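Local coordinates for protein de novo designed WSHC8 (Synthetic construct, PDB 6O35) that is a computationally designed helical hairpin that assembles with seven copies of itself into an octameric helical bundle, probably enclosing a central pore, at residues F29-S40 and H65-A76. Sequence-based numbering, arbitrary orientation.
Sequences FQELLKELSERS and HMTAYLEAQLTA
Phe29 opens this antiparallel helix pair by meeting two alanines with its ring: CE2 lies 3.2 Å from CB of Ala76, while CZ sits 4.0 Å from CB of Ala72. With CG anti to the backbone N (chi1 170°), the ring reaches the facing helix, where its CZ also nears the carbonyl oxygen of Ala72, consistent with the small side chains there. At Gln30 the contact turns polar. Its chain, bent at chi2, brings NE2 within 3.3 Å of OE1 of Gln73 in a weak hydrogen bond, the two amides lying nearly coplanar although the side chains cross at about a right angle. Gln73 is engaged a second time, since its NE2 donates to OH of Tyr69 at 3.0 Å; its oxygen and nitrogen thus each have a partner, which may bias the amide toward this orientation, though the bond on the oxygen is weak. Leu33 fills the middle, placing CD2 3.6 Å from CE1 of Tyr69 and also against CB of Ala72 and the amide carbon of Gln73. Ser37 then returns the interface to polarity: its OG shares a hydrogen bond with NE2 of His65 (3.2 Å), at the edge of the imidazole, and the same nitrogen makes a weak bond to the Ser37 carbonyl oxygen. At Ser40, CB rests 3.4 Å from CD2 of His65. The segments run at 173° with axes 11.1 Å apart, joining helix 3-50 to helix 55-101 within one hairpin of the octamer. Leu74 and Leu70 of a second subunit pack on Phe29 and Leu33, whereas Leu32 of a third subunit lies against Tyr69 and Gln73, placing the pair between helices of two neighbouring hairpins.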
loop_
_atom_site.group_PDB
_atom_site.type_symbol
_atom_site.label_atom_id
_atom_site.label_comp_id
_atom_site.label_asym_id
_atom_site.label_seq_id
_atom_site.Cartn_x
_atom_site.Cartn_y
_atom_site.Cartn_z
ATOM N N PHE A 29 -16.191 -3.593 -15.345
ATOM C CA PHE A 29 -16.336 -3.474 -13.900
ATOM C C PHE A 29 -17.589 -2.684 -13.544
ATOM O O PHE A 29 -18.358 -3.079 -12.658
ATOM C CB PHE A 29 -15.103 -2.814 -13.287
ATOM C CG PHE A 29 -15.279 -2.443 -11.845
ATOM C CD1 PHE A 29 -15.030 -3.364 -10.842
ATOM C CD2 PHE A 29 -15.717 -1.177 -11.489
ATOM C CE1 PHE A 29 -15.204 -3.028 -9.513
ATOM C CE2 PHE A 29 -15.896 -0.837 -10.162
ATOM C CZ PHE A 29 -15.634 -1.761 -9.173
ATOM N N GLN A 30 -17.808 -1.552 -14.219
ATOM C CA GLN A 30 -18.995 -0.749 -13.945
ATOM C C GLN A 30 -20.265 -1.564 -14.159
ATOM O O GLN A 30 -21.187 -1.518 -13.337
ATOM C CB GLN A 30 -19.001 0.500 -14.823
ATOM C CG GLN A 30 -17.904 1.497 -14.486
ATOM C CD GLN A 30 -17.960 1.963 -13.043
ATOM O OE1 GLN A 30 -18.970 2.502 -12.592
ATOM N NE2 GLN A 30 -16.874 1.747 -12.310
ATOM N N GLU A 31 -20.329 -2.321 -15.256
ATOM C CA GLU A 31 -21.448 -3.235 -15.453
ATOM C C GLU A 31 -21.484 -4.292 -14.355
ATOM O O GLU A 31 -22.558 -4.640 -13.851
ATOM C CB GLU A 31 -21.353 -3.892 -16.829
ATOM C CG GLU A 31 -21.338 -2.909 -17.989
ATOM N N LEU A 32 -20.315 -4.811 -13.969
ATOM C CA LEU A 32 -20.254 -5.804 -12.901
ATOM C C LEU A 32 -20.754 -5.219 -11.586
ATOM O O LEU A 32 -21.618 -5.801 -10.920
ATOM C CB LEU A 32 -18.821 -6.313 -12.747
ATOM C CG LEU A 32 -18.617 -7.512 -11.821
ATOM C CD1 LEU A 32 -18.963 -8.809 -12.539
ATOM C CD2 LEU A 32 -17.191 -7.547 -11.296
ATOM N N LEU A 33 -20.213 -4.063 -11.192
ATOM C CA LEU A 33 -20.644 -3.426 -9.954
ATOM C C LEU A 33 -22.131 -3.098 -9.992
ATOM O O LEU A 33 -22.833 -3.253 -8.987
ATOM C CB LEU A 33 -19.824 -2.161 -9.707
ATOM C CG LEU A 33 -20.245 -1.303 -8.516
ATOM C CD1 LEU A 33 -20.266 -2.134 -7.243
ATOM C CD2 LEU A 33 -19.319 -0.105 -8.363
ATOM N N LYS A 34 -22.629 -2.643 -11.144
ATOM C CA LYS A 34 -24.042 -2.297 -11.255
ATOM C C LYS A 34 -24.930 -3.514 -11.023
ATOM O O LYS A 34 -25.934 -3.431 -10.304
ATOM C CB LYS A 34 -24.317 -1.682 -12.628
ATOM C CG LYS A 34 -25.747 -1.838 -13.122
ATOM C CD LYS A 34 -25.984 -1.017 -14.384
ATOM C CE LYS A 34 -27.366 -1.272 -14.962
ATOM N N GLU A 35 -24.582 -4.653 -11.624
ATOM C CA GLU A 35 -25.381 -5.859 -11.442
ATOM C C GLU A 35 -25.384 -6.296 -9.982
ATOM O O GLU A 35 -26.448 -6.472 -9.375
ATOM C CB GLU A 35 -24.852 -6.978 -12.340
ATOM N N LEU A 36 -24.196 -6.478 -9.399
ATOM C CA LEU A 36 -24.120 -6.921 -8.011
ATOM C C LEU A 36 -24.723 -5.885 -7.071
ATOM O O LEU A 36 -25.457 -6.233 -6.138
ATOM C CB LEU A 36 -22.670 -7.213 -7.629
ATOM C CG LEU A 36 -21.961 -8.304 -8.434
ATOM C CD1 LEU A 36 -20.658 -8.709 -7.754
ATOM C CD2 LEU A 36 -22.855 -9.517 -8.635
ATOM N N SER A 37 -24.428 -4.603 -7.300
ATOM C CA SER A 37 -24.983 -3.559 -6.448
ATOM C C SER A 37 -26.503 -3.530 -6.513
ATOM O O SER A 37 -27.157 -3.093 -5.559
ATOM C CB SER A 37 -24.418 -2.196 -6.845
ATOM O OG SER A 37 -24.969 -1.169 -6.039
ATOM N N GLU A 38 -27.086 -3.978 -7.624
ATOM C CA GLU A 38 -28.539 -4.002 -7.734
ATOM C C GLU A 38 -29.137 -5.246 -7.092
ATOM O O GLU A 38 -30.296 -5.214 -6.663
ATOM C CB GLU A 38 -28.951 -3.886 -9.201
ATOM C CG GLU A 38 -29.058 -2.440 -9.680
ATOM C CD GLU A 38 -29.107 -2.319 -11.189
ATOM O OE1 GLU A 38 -29.351 -3.344 -11.860
ATOM O OE2 GLU A 38 -28.896 -1.201 -11.703
ATOM N N ARG A 39 -28.372 -6.336 -7.000
ATOM C CA ARG A 39 -28.807 -7.464 -6.185
ATOM C C ARG A 39 -28.908 -7.055 -4.721
ATOM O O ARG A 39 -29.895 -7.358 -4.040
ATOM C CB ARG A 39 -27.841 -8.637 -6.326
ATOM C CG ARG A 39 -27.703 -9.235 -7.713
ATOM C CD ARG A 39 -26.855 -10.498 -7.611
ATOM N NE ARG A 39 -26.471 -11.062 -8.899
ATOM C CZ ARG A 39 -25.570 -12.029 -9.044
ATOM N NH1 ARG A 39 -24.958 -12.533 -7.980
ATOM N NH2 ARG A 39 -25.273 -12.491 -10.250
ATOM N N SER A 40 -27.877 -6.369 -4.216
ATOM C CA SER A 40 -27.869 -5.934 -2.824
ATOM C C SER A 40 -29.127 -5.142 -2.490
ATOM O O SER A 40 -29.798 -5.411 -1.487
ATOM C CB SER A 40 -26.620 -5.095 -2.548
ATOM O OG SER A 40 -25.452 -5.896 -2.584
ATOM N N HIS A 65 -24.069 -1.236 2.591
ATOM C CA HIS A 65 -24.084 -1.344 1.136
ATOM C C HIS A 65 -23.491 -0.100 0.483
ATOM O O HIS A 65 -22.662 -0.200 -0.427
ATOM C CB HIS A 65 -25.518 -1.585 0.665
ATOM C CG HIS A 65 -25.754 -1.243 -0.772
ATOM N ND1 HIS A 65 -26.242 -0.019 -1.173
ATOM C CD2 HIS A 65 -25.583 -1.969 -1.901
ATOM C CE1 HIS A 65 -26.356 -0.003 -2.488
ATOM N NE2 HIS A 65 -25.962 -1.174 -2.955
ATOM N N MET A 66 -23.905 1.085 0.938
ATOM C CA MET A 66 -23.362 2.320 0.380
ATOM C C MET A 66 -21.873 2.451 0.682
ATOM O O MET A 66 -21.101 2.929 -0.159
ATOM C CB MET A 66 -24.124 3.523 0.936
ATOM C CG MET A 66 -25.591 3.561 0.550
ATOM S SD MET A 66 -26.438 5.031 1.161
ATOM C CE MET A 66 -26.551 4.665 2.911
ATOM N N THR A 67 -21.454 2.036 1.879
ATOM C CA THR A 67 -20.042 2.114 2.236
ATOM C C THR A 67 -19.195 1.221 1.339
ATOM O O THR A 67 -18.119 1.626 0.883
ATOM C CB THR A 67 -19.854 1.734 3.706
ATOM O OG1 THR A 67 -20.394 2.765 4.543
ATOM C CG2 THR A 67 -18.380 1.533 4.026
ATOM N N ALA A 68 -19.661 -0.002 1.073
ATOM C CA ALA A 68 -18.934 -0.885 0.168
ATOM C C ALA A 68 -18.965 -0.355 -1.260
ATOM O O ALA A 68 -17.972 -0.460 -1.989
ATOM C CB ALA A 68 -19.518 -2.295 0.227
ATOM N N TYR A 69 -20.097 0.217 -1.679
ATOM C CA TYR A 69 -20.194 0.769 -3.026
ATOM C C TYR A 69 -19.221 1.927 -3.215
ATOM O O TYR A 69 -18.567 2.037 -4.259
ATOM C CB TYR A 69 -21.629 1.219 -3.299
ATOM C CG TYR A 69 -21.842 1.788 -4.683
ATOM C CD1 TYR A 69 -22.039 0.954 -5.773
ATOM C CD2 TYR A 69 -21.848 3.159 -4.896
ATOM C CE1 TYR A 69 -22.233 1.467 -7.037
ATOM C CE2 TYR A 69 -22.041 3.684 -6.158
ATOM C CZ TYR A 69 -22.232 2.833 -7.225
ATOM O OH TYR A 69 -22.425 3.351 -8.483
ATOM N N LEU A 70 -19.108 2.800 -2.210
ATOM C CA LEU A 70 -18.171 3.913 -2.302
ATOM C C LEU A 70 -16.736 3.411 -2.401
ATOM O O LEU A 70 -15.914 3.992 -3.121
ATOM C CB LEU A 70 -18.338 4.832 -1.093
ATOM C CG LEU A 70 -18.051 6.314 -1.338
ATOM N N GLU A 71 -16.416 2.331 -1.685
ATOM C CA GLU A 71 -15.071 1.770 -1.753
ATOM C C GLU A 71 -14.791 1.175 -3.126
ATOM O O GLU A 71 -13.687 1.331 -3.662
ATOM C CB GLU A 71 -14.888 0.714 -0.666
ATOM C CG GLU A 71 -14.842 1.278 0.744
ATOM N N ALA A 72 -15.775 0.489 -3.713
ATOM C CA ALA A 72 -15.572 -0.104 -5.030
ATOM C C ALA A 72 -15.281 0.967 -6.073
ATOM O O ALA A 72 -14.401 0.792 -6.924
ATOM C CB ALA A 72 -16.797 -0.925 -5.432
ATOM N N GLN A 73 -16.014 2.081 -6.029
ATOM C CA GLN A 73 -15.789 3.154 -6.993
ATOM C C GLN A 73 -14.402 3.762 -6.815
ATOM O O GLN A 73 -13.655 3.929 -7.786
ATOM C CB GLN A 73 -16.869 4.225 -6.849
ATOM C CG GLN A 73 -18.256 3.789 -7.301
ATOM C CD GLN A 73 -18.375 3.654 -8.808
ATOM O OE1 GLN A 73 -17.388 3.419 -9.503
ATOM N NE2 GLN A 73 -19.589 3.808 -9.321
ATOM N N LEU A 74 -14.039 4.098 -5.575
ATOM C CA LEU A 74 -12.718 4.661 -5.318
ATOM C C LEU A 74 -11.621 3.713 -5.781
ATOM O O LEU A 74 -10.657 4.129 -6.436
ATOM C CB LEU A 74 -12.562 4.970 -3.829
ATOM C CG LEU A 74 -13.257 6.233 -3.326
ATOM C CD1 LEU A 74 -13.276 6.265 -1.804
ATOM C CD2 LEU A 74 -12.574 7.474 -3.887
ATOM N N THR A 75 -11.747 2.428 -5.444
ATOM C CA THR A 75 -10.733 1.455 -5.837
ATOM C C THR A 75 -10.649 1.328 -7.353
ATOM O O THR A 75 -9.549 1.280 -7.919
ATOM C CB THR A 75 -11.038 0.101 -5.197
ATOM O OG1 THR A 75 -10.805 0.180 -3.785
ATOM C CG2 THR A 75 -10.162 -0.984 -5.794
ATOM N N ALA A 76 -11.797 1.267 -8.031
ATOM C CA ALA A 76 -11.786 1.223 -9.488
ATOM C C ALA A 76 -11.251 2.529 -10.065
ATOM O O ALA A 76 -10.504 2.523 -11.050
ATOM C CB ALA A 76 -13.192 0.937 -10.013
#